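Local coordinates for protein putative dehydrogenase (Amycolatopsis orientalis, PDB 5A9T) that catalyses the NADPH-dependent reduction of imines to amines, working as a dimeric imine reductase of the HIBADH-related family, at residues V91-L94 / N95-T98; L175-M178 / Y179-N183; A199-F202 / T203-A206; A235-L238 / E239-V242. All coordinates share one frame; numbering follows the deposited sequence.

All four contacts are local, each made within one continuous run of chain, so none closes a long loop; they follow one another in series and none nests or crosses. Contact 1 comes first, where strand 90-93 of the dinucleotide-binding sheet gives way to the loop before helix 99-111. Contact 2 lies on helix 166-193, the long helix leading from that domain into the C-terminal one, about 23 Å from contact 1 between centres. Contact 3 is the first turns of the following helix, 199-228, and contact 4 starts helix 238-255. Contacts 1 to 3 all touch the second subunit. Residues of contacts 2 and 4 each line a site holding the bound amine.

Contact 1 of 4, residues V91-L94 / N95-T98; sequences VVNL and NSGT
Asn93 ends strand 90-93 with extended backbone angles, and Leu94, at phi -106° and psi 16°, turns the chain so that the backbone N of Asn95 comes round to face the Asn93 side chain. The CG of Asn93 stands anti to its own backbone nitrogen (chi1 -171°), which carries the amide forward along the chain. Its OD1 accepts from Asn95 N at 3.0 Å in a nearly straight bond, although the donor sits well above the plane of the amide. This link from a side-chain oxygen to the N-H two residues on is an Asx turn. The other branch, ND2, passes 3.3 Å from Ser96 OG without bonding to it. Each has its own partner on strand 115-121: ND2 bonds Tyr116 OH, and Ser96 OG bonds Asp118. Asparagine suits this place because one flat group offers an acceptor to the turn and a donor to the next strand; a leucine here would probably leave Asn95 N without its acceptor and Tyr116 without its amide partner, allowing the turn to shift. The ND2 of Asn95 is held by Leu69 O and Asp71, beyond the contact. Asn95 belongs to the NADP(+) site, and through OD1, Asn93 probably steadies, from the second shell, the way this cofactor-binding residue leaves the strand.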
loop_
_atom_site.group_PDB
_atom_site.type_symbol
_atom_site.label_atom_id
_atom_site.label_comp_id
_atom_site.label_asym_id
_atom_site.label_seq_id
_atom_site.Cartn_x
_atom_site.Cartn_y
_atom_site.Cartn_z
ATOM N N VAL A 91 27.195 11.995 19.171
ATOM C CA VAL A 91 26.774 10.611 18.833
ATOM C C VAL A 91 25.592 10.711 17.902
ATOM O O VAL A 91 24.570 11.320 18.242
ATOM C CB VAL A 91 26.464 9.852 20.086
ATOM C CG1 VAL A 91 25.679 8.574 19.710
ATOM C CG2 VAL A 91 27.755 9.511 20.894
ATOM N N VAL A 92 25.702 10.060 16.743
ATOM C CA VAL A 92 24.606 9.763 15.841
ATOM C C VAL A 92 24.364 8.287 15.956
ATOM O O VAL A 92 25.174 7.467 15.480
ATOM C CB VAL A 92 24.896 10.209 14.445
ATOM C CG1 VAL A 92 23.736 9.870 13.495
ATOM C CG2 VAL A 92 25.149 11.683 14.347
ATOM N N ASN A 93 23.266 7.911 16.643
ATOM C CA ASN A 93 22.932 6.554 16.905
ATOM C C ASN A 93 21.957 6.024 15.880
ATOM O O ASN A 93 20.820 6.467 15.883
ATOM C CB ASN A 93 22.305 6.462 18.278
ATOM C CG ASN A 93 22.117 5.009 18.735
ATOM O OD1 ASN A 93 22.369 4.055 18.014
ATOM N ND2 ASN A 93 21.627 4.841 20.027
ATOM N N LEU A 94 22.419 5.027 15.132
ATOM C CA LEU A 94 21.602 4.468 14.011
ATOM C C LEU A 94 21.033 3.134 14.380
ATOM O O LEU A 94 20.468 2.456 13.479
ATOM C CB LEU A 94 22.387 4.486 12.761
ATOM C CG LEU A 94 22.851 5.829 12.274
ATOM C CD1 LEU A 94 23.694 5.756 11.018
ATOM C CD2 LEU A 94 21.690 6.807 12.035
ATOM N N ASN A 95 21.000 2.745 15.634
ATOM C CA ASN A 95 20.364 1.418 15.957
ATOM C C ASN A 95 19.684 1.362 17.265
ATOM O O ASN A 95 19.883 0.370 18.039
ATOM C CB ASN A 95 21.310 0.250 15.699
ATOM C CG ASN A 95 20.620 -1.143 15.687
ATOM O OD1 ASN A 95 19.500 -1.242 15.293
ATOM N ND2 ASN A 95 21.296 -2.179 16.220
ATOM N N SER A 96 18.883 2.370 17.590
ATOM C CA SER A 96 18.095 2.245 18.804
ATOM C C SER A 96 16.964 1.202 18.556
ATOM O O SER A 96 16.343 1.103 17.501
ATOM C CB SER A 96 17.447 3.488 19.286
ATOM O OG SER A 96 18.328 4.469 19.750
ATOM N N GLY A 97 16.669 0.495 19.583
ATOM C CA GLY A 97 15.585 -0.574 19.420
ATOM C C GLY A 97 14.189 0.012 19.459
ATOM O O GLY A 97 13.258 -0.420 18.624
ATOM N N THR A 98 13.963 0.947 20.375
ATOM C CA THR A 98 12.680 1.541 20.639
ATOM C C THR A 98 12.655 3.005 20.908
ATOM O O THR A 98 13.719 3.586 21.224
ATOM C CB THR A 98 12.022 0.920 21.911
ATOM O OG1 THR A 98 12.803 1.297 23.056
ATOM C CG2 THR A 98 11.962 -0.620 21.840
#

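Contact 2 of 4, residues L175-M178 / Y179-N183; sequences LSMM and YSSMN. With YLG ((1R)-1-methyl-1,2,3,4-tetrahydroisoquinoline), chain B.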
loop_
_atom_site.group_PDB
_atom_site.type_symbol
_atom_site.label_atom_id
_atom_site.label_comp_id
_atom_site.label_asym_id
_atom_site.label_seq_id
_atom_site.Cartn_x
_atom_site.Cartn_y
_atom_site.Cartn_z
ATOM N N LEU A 175 7.194 0.426 8.685
ATOM C CA LEU A 175 7.286 -1.019 8.503
ATOM C C LEU A 175 5.917 -1.724 8.716
ATOM O O LEU A 175 5.574 -2.635 8.000
ATOM C CB LEU A 175 8.343 -1.599 9.449
ATOM C CG LEU A 175 9.766 -1.170 9.103
ATOM C CD1 LEU A 175 10.668 -1.620 10.254
ATOM C CD2 LEU A 175 10.238 -1.793 7.813
ATOM N N SER A 176 5.169 -1.263 9.705
ATOM C CA SER A 176 3.864 -1.851 10.002
ATOM C C SER A 176 2.996 -1.666 8.723
ATOM O O SER A 176 2.298 -2.601 8.255
ATOM C CB SER A 176 3.262 -1.203 11.224
ATOM O OG SER A 176 2.036 -1.891 11.592
ATOM N N MET A 177 3.020 -0.467 8.162
ATOM C CA MET A 177 2.285 -0.192 6.939
ATOM C C MET A 177 2.790 -1.103 5.813
ATOM O O MET A 177 1.944 -1.619 5.002
ATOM C CB MET A 177 2.434 1.258 6.560
ATOM C CG MET A 177 1.798 1.580 5.213
ATOM S SD MET A 177 2.004 3.400 4.945
ATOM C CE MET A 177 1.821 3.691 3.179
ATOM N N MET A 178 4.091 -1.304 5.689
ATOM C CA MET A 178 4.670 -2.148 4.635
ATOM C C MET A 178 4.173 -3.579 4.747
ATOM O O MET A 178 3.800 -4.238 3.759
ATOM C CB MET A 178 6.161 -2.077 4.676
ATOM C CG MET A 178 6.725 -2.900 3.560
ATOM S SD MET A 178 8.472 -2.492 3.361
ATOM C CE MET A 178 8.930 -3.717 2.093
ATOM N N TYR A 179 4.153 -4.153 5.956
ATOM C CA TYR A 179 3.743 -5.577 6.074
ATOM C C TYR A 179 2.307 -5.748 5.604
ATOM O O TYR A 179 1.955 -6.644 4.810
ATOM C CB TYR A 179 3.901 -6.145 7.489
ATOM C CG TYR A 179 5.313 -6.479 7.863
ATOM C CD1 TYR A 179 5.928 -7.573 7.235
ATOM C CD2 TYR A 179 6.056 -5.695 8.744
ATOM C CE1 TYR A 179 7.241 -7.880 7.512
ATOM C CE2 TYR A 179 7.356 -5.957 8.999
ATOM C CZ TYR A 179 7.950 -7.048 8.358
ATOM O OH TYR A 179 9.306 -7.282 8.645
ATOM N N SER A 180 1.426 -4.830 6.038
ATOM C CA SER A 180 -0.007 -4.957 5.632
ATOM C C SER A 180 -0.165 -4.738 4.117
ATOM O O SER A 180 -0.927 -5.438 3.430
ATOM C CB SER A 180 -0.812 -3.927 6.386
ATOM O OG SER A 180 -1.030 -4.335 7.703
ATOM N N SER A 181 0.494 -3.706 3.601
ATOM C CA SER A 181 0.433 -3.431 2.148
ATOM C C SER A 181 0.962 -4.553 1.306
ATOM O O SER A 181 0.354 -4.961 0.270
ATOM C CB SER A 181 1.253 -2.157 1.865
ATOM O OG SER A 181 0.654 -1.083 2.543
ATOM N N MET A 182 2.065 -5.179 1.687
ATOM C CA MET A 182 2.637 -6.257 0.969
ATOM C C MET A 182 1.706 -7.464 1.019
ATOM O O MET A 182 1.531 -8.103 0.016
ATOM C CB MET A 182 4.003 -6.693 1.530
ATOM C CG MET A 182 4.710 -7.731 0.765
ATOM S SD MET A 182 5.118 -7.090 -0.903
ATOM C CE MET A 182 5.762 -5.725 -0.451
ATOM N N ASN A 183 1.115 -7.726 2.178
ATOM C CA ASN A 183 0.163 -8.838 2.272
ATOM C C ASN A 183 -1.016 -8.603 1.319
ATOM O O ASN A 183 -1.543 -9.548 0.739
ATOM C CB ASN A 183 -0.247 -9.066 3.730
ATOM C CG ASN A 183 0.873 -9.598 4.590
ATOM O OD1 ASN A 183 0.751 -9.432 5.846
ATOM N ND2 ASN A 183 1.874 -10.047 4.041
HETATM C C4 YLG B . 9.804 -5.053 5.946
HETATM C C14 YLG B . 9.211 -5.932 5.042
HETATM C C5 YLG B . 9.914 -6.826 4.182
HETATM C C6 YLG B . 9.339 -7.672 3.272
HETATM C C11 YLG B . 7.970 -7.604 3.269
HETATM C C8 YLG B . 11.977 -6.344 2.838
HETATM C C10 YLG B . 11.381 -6.894 4.169
HETATM C C12 YLG B . 7.230 -6.729 4.104
HETATM C C13 YLG B . 7.817 -5.884 5.036
HETATM N N2 YLG B . 11.905 -6.168 5.329
HETATM C C3 YLG B . 11.365 -4.898 5.749
#
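Tyr179 lies with one ring face against the bound methyltetrahydroisoquinoline, so tightly that Tyr179 CE1 is just 3.2 Å from ligand atom C13. The approach is over the rim of the ring rather than its centre. One residue back, Met178 comes at the same ligand with an extended chain: CG, anti to the backbone N (chi1 -178°), is 3.5 Å from C13, and the methyl CE reaches C14 at 3.7 Å. A long flexible thioether suits such a wall because it can follow the uneven outline of a bicyclic amine whose second ring is saturated and puckered. Leu175 CD2 adds a third touch at C4, 3.8 Å away. Behind these side chains the helix is regular, with Tyr179 N bonded to Leu175 O. Ser181 binds Met177 O twice, through its backbone N at 2.9 Å and through OG at 2.8 Å, the hydroxyl coming from above the carbonyl plane; a small serine can thus turn its buried OG back onto the helix. The hydroxyl of Tyr179 faces the side-chain amide of Asn241 of the second subunit, while Ser176 and Ser180 bond His187 and Asn265 of that subunit. As in other imine reductases, the long interdomain helix here forms one wall of an amine-binding cleft at the dimer interface.

Contact 3 of 4, residues A199-F202 / T203-A206; sequences AAEF and TKLA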
loop_
_atom_site.group_PDB
_atom_site.type_symbol
_atom_site.label_atom_id
_atom_site.label_comp_id
_atom_site.label_asym_id
_atom_site.label_seq_id
_atom_site.Cartn_x
_atom_site.Cartn_y
_atom_site.Cartn_z
ATOM N N ALA A 199 2.347 -12.392 -11.450
ATOM C CA ALA A 199 2.549 -11.274 -10.598
ATOM C C ALA A 199 3.226 -10.100 -11.301
ATOM O O ALA A 199 2.887 -8.943 -11.085
ATOM C CB ALA A 199 3.338 -11.647 -9.342
ATOM N N ALA A 200 4.237 -10.392 -12.181
ATOM C CA ALA A 200 4.963 -9.320 -12.857
ATOM C C ALA A 200 4.084 -8.566 -13.860
ATOM O O ALA A 200 4.150 -7.361 -13.933
ATOM C CB ALA A 200 6.221 -9.863 -13.479
ATOM N N GLU A 201 3.096 -9.252 -14.417
ATOM C CA GLU A 201 2.040 -8.612 -15.245
ATOM C C GLU A 201 1.112 -7.743 -14.427
ATOM O O GLU A 201 0.825 -6.554 -14.715
ATOM C CB GLU A 201 1.299 -9.626 -16.087
ATOM C CG GLU A 201 0.328 -9.011 -17.038
ATOM C CD GLU A 201 0.977 -8.185 -18.157
ATOM O OE1 GLU A 201 2.205 -8.194 -18.362
ATOM O OE2 GLU A 201 0.208 -7.402 -18.808
ATOM N N PHE A 202 0.697 -8.332 -13.311
ATOM C CA PHE A 202 -0.332 -7.719 -12.416
ATOM C C PHE A 202 0.283 -6.376 -11.888
ATOM O O PHE A 202 -0.432 -5.354 -11.728
ATOM C CB PHE A 202 -0.680 -8.610 -11.282
ATOM C CG PHE A 202 -1.666 -8.072 -10.305
ATOM C CD1 PHE A 202 -2.906 -7.566 -10.725
ATOM C CD2 PHE A 202 -1.383 -8.030 -8.971
ATOM C CE1 PHE A 202 -3.809 -7.087 -9.786
ATOM C CE2 PHE A 202 -2.315 -7.534 -8.042
ATOM C CZ PHE A 202 -3.504 -7.051 -8.479
ATOM N N THR A 203 1.581 -6.327 -11.606
ATOM C CA THR A 203 2.144 -5.044 -11.098
ATOM C C THR A 203 2.006 -3.807 -11.949
ATOM O O THR A 203 1.987 -2.674 -11.517
ATOM C CB THR A 203 3.658 -5.129 -10.751
ATOM O OG1 THR A 203 4.385 -5.241 -12.039
ATOM C CG2 THR A 203 3.932 -6.222 -9.861
ATOM N N LYS A 204 1.901 -4.022 -13.276
ATOM C CA LYS A 204 1.633 -2.880 -14.221
ATOM C C LYS A 204 0.404 -2.093 -13.841
ATOM O O LYS A 204 0.429 -0.856 -13.797
ATOM C CB LYS A 204 1.504 -3.421 -15.654
ATOM C CG LYS A 204 2.801 -4.063 -16.130
ATOM C CD LYS A 204 2.622 -4.672 -17.534
ATOM C CE LYS A 204 3.893 -5.273 -17.994
ATOM N NZ LYS A 204 3.642 -5.792 -19.341
ATOM N N LEU A 205 -0.674 -2.766 -13.488
ATOM C CA LEU A 205 -1.811 -2.052 -13.035
ATOM C C LEU A 205 -1.792 -1.843 -11.486
ATOM O O LEU A 205 -2.096 -0.764 -11.013
ATOM C CB LEU A 205 -3.096 -2.740 -13.447
ATOM C CG LEU A 205 -3.428 -2.519 -14.922
ATOM C CD1 LEU A 205 -4.513 -3.461 -15.317
ATOM C CD2 LEU A 205 -3.918 -1.137 -15.186
ATOM N N ALA A 206 -1.328 -2.794 -10.725
ATOM C CA ALA A 206 -1.458 -2.711 -9.278
ATOM C C ALA A 206 -0.472 -1.694 -8.665
ATOM O O ALA A 206 -0.863 -1.018 -7.703
ATOM C CB ALA A 206 -1.298 -4.092 -8.644
HETATM O O HOH W 1 -1.649 -5.501 -15.067
#
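Phe202 holds CG anti to its backbone N (chi1 178°), which lays its ring beside Ala206 one turn later, while Thr203 takes the rotamer at chi1 71° that sets OG1 between its own N and carbonyl carbon, facing Ala200. Ala206 CB sits over one face of the phenyl ring, 3.8 Å from its centroid, in a CH-pi contact; the small methyl of alanine can lie over the ring at this distance. Thr203 OG1 donates to Ala200 O at 2.9 Å, and its CG2 rests against Ala199 O. On the exposed side, Glu201 bends at its second torsion so that its carboxylate crosses the extended chain of Lys204. Their salt bridge joins Lys204 NZ to Glu201 OE1 at 3.0 Å, the ammonium meeting the oxygen on its syn side. The backbone is less regular: Glu201 O accepts from Lys204 N at 3.1 Å, and it lies 4.3 Å from Leu205 N, a gap bridged by a water that donates to Glu201 O at 2.7 Å and accepts weakly from Leu205 N. Phe202 also packs on Ala188 and Val192 of helix 166-193 and meets the ring of Tyr170 of the second subunit. Asp227 of that subunit accepts from Ala199 N and Ala200 N. The opening turns of helix 199-228 are thus amphipathic, Glu201 and Lys204 outward and Phe202 and Ala206 inward, at the dimer interface of the C-terminal helical domain.

Contact 4 of 4, residues A235-L238 / E239-V242; sequences AGSL and EMNV. With YLG ((1R)-1-methyl-1,2,3,4-tetrahydroisoquinoline), chain C.
Ser237 and Met240 form a capping box at the start of helix 238-255. With chi1 at 67°, Ser237 OG is placed to accept from Met240 N at 3.2 Å, giving an N-H that otherwise has just a weak bond to Ser237 O a better acceptor at the open end of the helix. The return bond is unusual, since sulfur serves as acceptor: Ser237 N points almost straight at Met240 SD, weakly, over 3.6 Å. Met240 reaches back because CG lies beside its own backbone N and the chain then bends at its last torsion. Without the serine hydroxyl, as with an alanine here, the Met240 N-H would probably be left with that weak bond alone, so that the helix start could fray. Leu238, apolar and buried, packs on Ala272 and Val273 of helix 260-274, whereas Glu239 faces solvent with its CG against Ser237 OG at 3.3 Å. Asn241, one turn into the helix, belongs to the amine pocket together with Tyr282 and Tyr283, and its side chain lies beside the bound ligand. Gly236, just before the cap, has phi 149°, where a side chain would jam against the preceding carbonyl; its bare CA sits 4.2 Å from Met240 SD.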
loop_
_atom_site.group_PDB
_atom_site.type_symbol
_atom_site.label_atom_id
_atom_site.label_comp_id
_atom_site.label_asym_id
_atom_site.label_seq_id
_atom_site.Cartn_x
_atom_site.Cartn_y
_atom_site.Cartn_z
ATOM N N ALA A 235 -20.800 9.924 2.648
ATOM C CA ALA A 235 -20.344 9.547 1.334
ATOM C C ALA A 235 -20.081 8.081 1.230
ATOM O O ALA A 235 -19.611 7.621 0.203
ATOM C CB ALA A 235 -19.085 10.331 0.945
ATOM N N GLY A 236 -20.279 7.348 2.317
ATOM C CA GLY A 236 -19.961 5.905 2.360
ATOM C C GLY A 236 -19.558 5.467 3.730
ATOM O O GLY A 236 -18.673 6.069 4.328
ATOM N N SER A 237 -20.213 4.458 4.324
ATOM C CA SER A 237 -20.022 4.153 5.662
ATOM C C SER A 237 -19.139 2.905 5.853
ATOM O O SER A 237 -18.947 2.104 4.956
ATOM C CB SER A 237 -21.349 3.813 6.367
ATOM O OG SER A 237 -21.902 2.587 5.872
ATOM N N LEU A 238 -18.637 2.771 7.067
ATOM C CA LEU A 238 -17.864 1.655 7.466
ATOM C C LEU A 238 -18.649 0.382 7.262
ATOM O O LEU A 238 -18.131 -0.600 6.722
ATOM C CB LEU A 238 -17.376 1.844 8.877
ATOM C CG LEU A 238 -16.427 0.784 9.448
ATOM C CD1 LEU A 238 -15.469 1.401 10.440
ATOM C CD2 LEU A 238 -17.170 -0.388 10.063
ATOM N N GLU A 239 -19.897 0.355 7.760
ATOM C CA GLU A 239 -20.631 -0.883 7.542
ATOM C C GLU A 239 -20.851 -1.233 6.080
ATOM O O GLU A 239 -20.938 -2.455 5.701
ATOM C CB GLU A 239 -21.919 -0.809 8.400
ATOM C CG GLU A 239 -22.968 0.137 7.850
ATOM C CD GLU A 239 -24.078 0.543 8.873
ATOM O OE1 GLU A 239 -24.133 -0.013 9.992
ATOM O OE2 GLU A 239 -24.846 1.478 8.547
ATOM N N MET A 240 -20.950 -0.338 5.093
ATOM C CA MET A 240 -21.041 -0.644 3.697
ATOM C C MET A 240 -19.835 -1.445 3.191
ATOM O O MET A 240 -19.920 -2.265 2.340
ATOM C CB MET A 240 -21.284 0.562 2.829
ATOM C CG MET A 240 -22.683 1.148 3.050
ATOM S SD MET A 240 -22.795 2.838 2.421
ATOM C CE MET A 240 -22.374 2.577 0.727
ATOM N N ASN A 241 -18.705 -1.166 3.761
ATOM C CA ASN A 241 -17.448 -1.880 3.481
ATOM C C ASN A 241 -17.420 -3.274 3.999
ATOM O O ASN A 241 -16.691 -4.104 3.394
ATOM C CB ASN A 241 -16.252 -1.034 3.975
ATOM C CG ASN A 241 -16.033 0.194 3.158
ATOM O OD1 ASN A 241 -16.546 1.302 3.548
ATOM N ND2 ASN A 241 -15.439 0.081 2.077
ATOM N N VAL A 242 -18.185 -3.565 5.030
ATOM C CA VAL A 242 -18.274 -4.987 5.482
ATOM C C VAL A 242 -18.903 -5.722 4.336
ATOM O O VAL A 242 -18.464 -6.894 4.006
ATOM C CB VAL A 242 -19.126 -5.047 6.764
ATOM C CG1 VAL A 242 -19.565 -6.564 7.043
ATOM C CG2 VAL A 242 -18.423 -4.510 7.969
HETATM C C4 YLG C . -12.493 0.136 -0.956
HETATM C C14 YLG C . -12.034 0.771 0.197
HETATM C C5 YLG C . -12.567 1.976 0.741
HETATM C C6 YLG C . -12.103 2.620 1.857
HETATM C C11 YLG C . -11.051 1.970 2.451
HETATM C C8 YLG C . -13.233 4.048 -0.508
HETATM C C10 YLG C . -13.682 2.687 0.103
HETATM C C12 YLG C . -10.489 0.771 1.944
HETATM C C13 YLG C . -10.972 0.114 0.821
HETATM N N2 YLG C . -14.284 1.819 -0.914
HETATM C C3 YLG C . -13.486 1.019 -1.812
#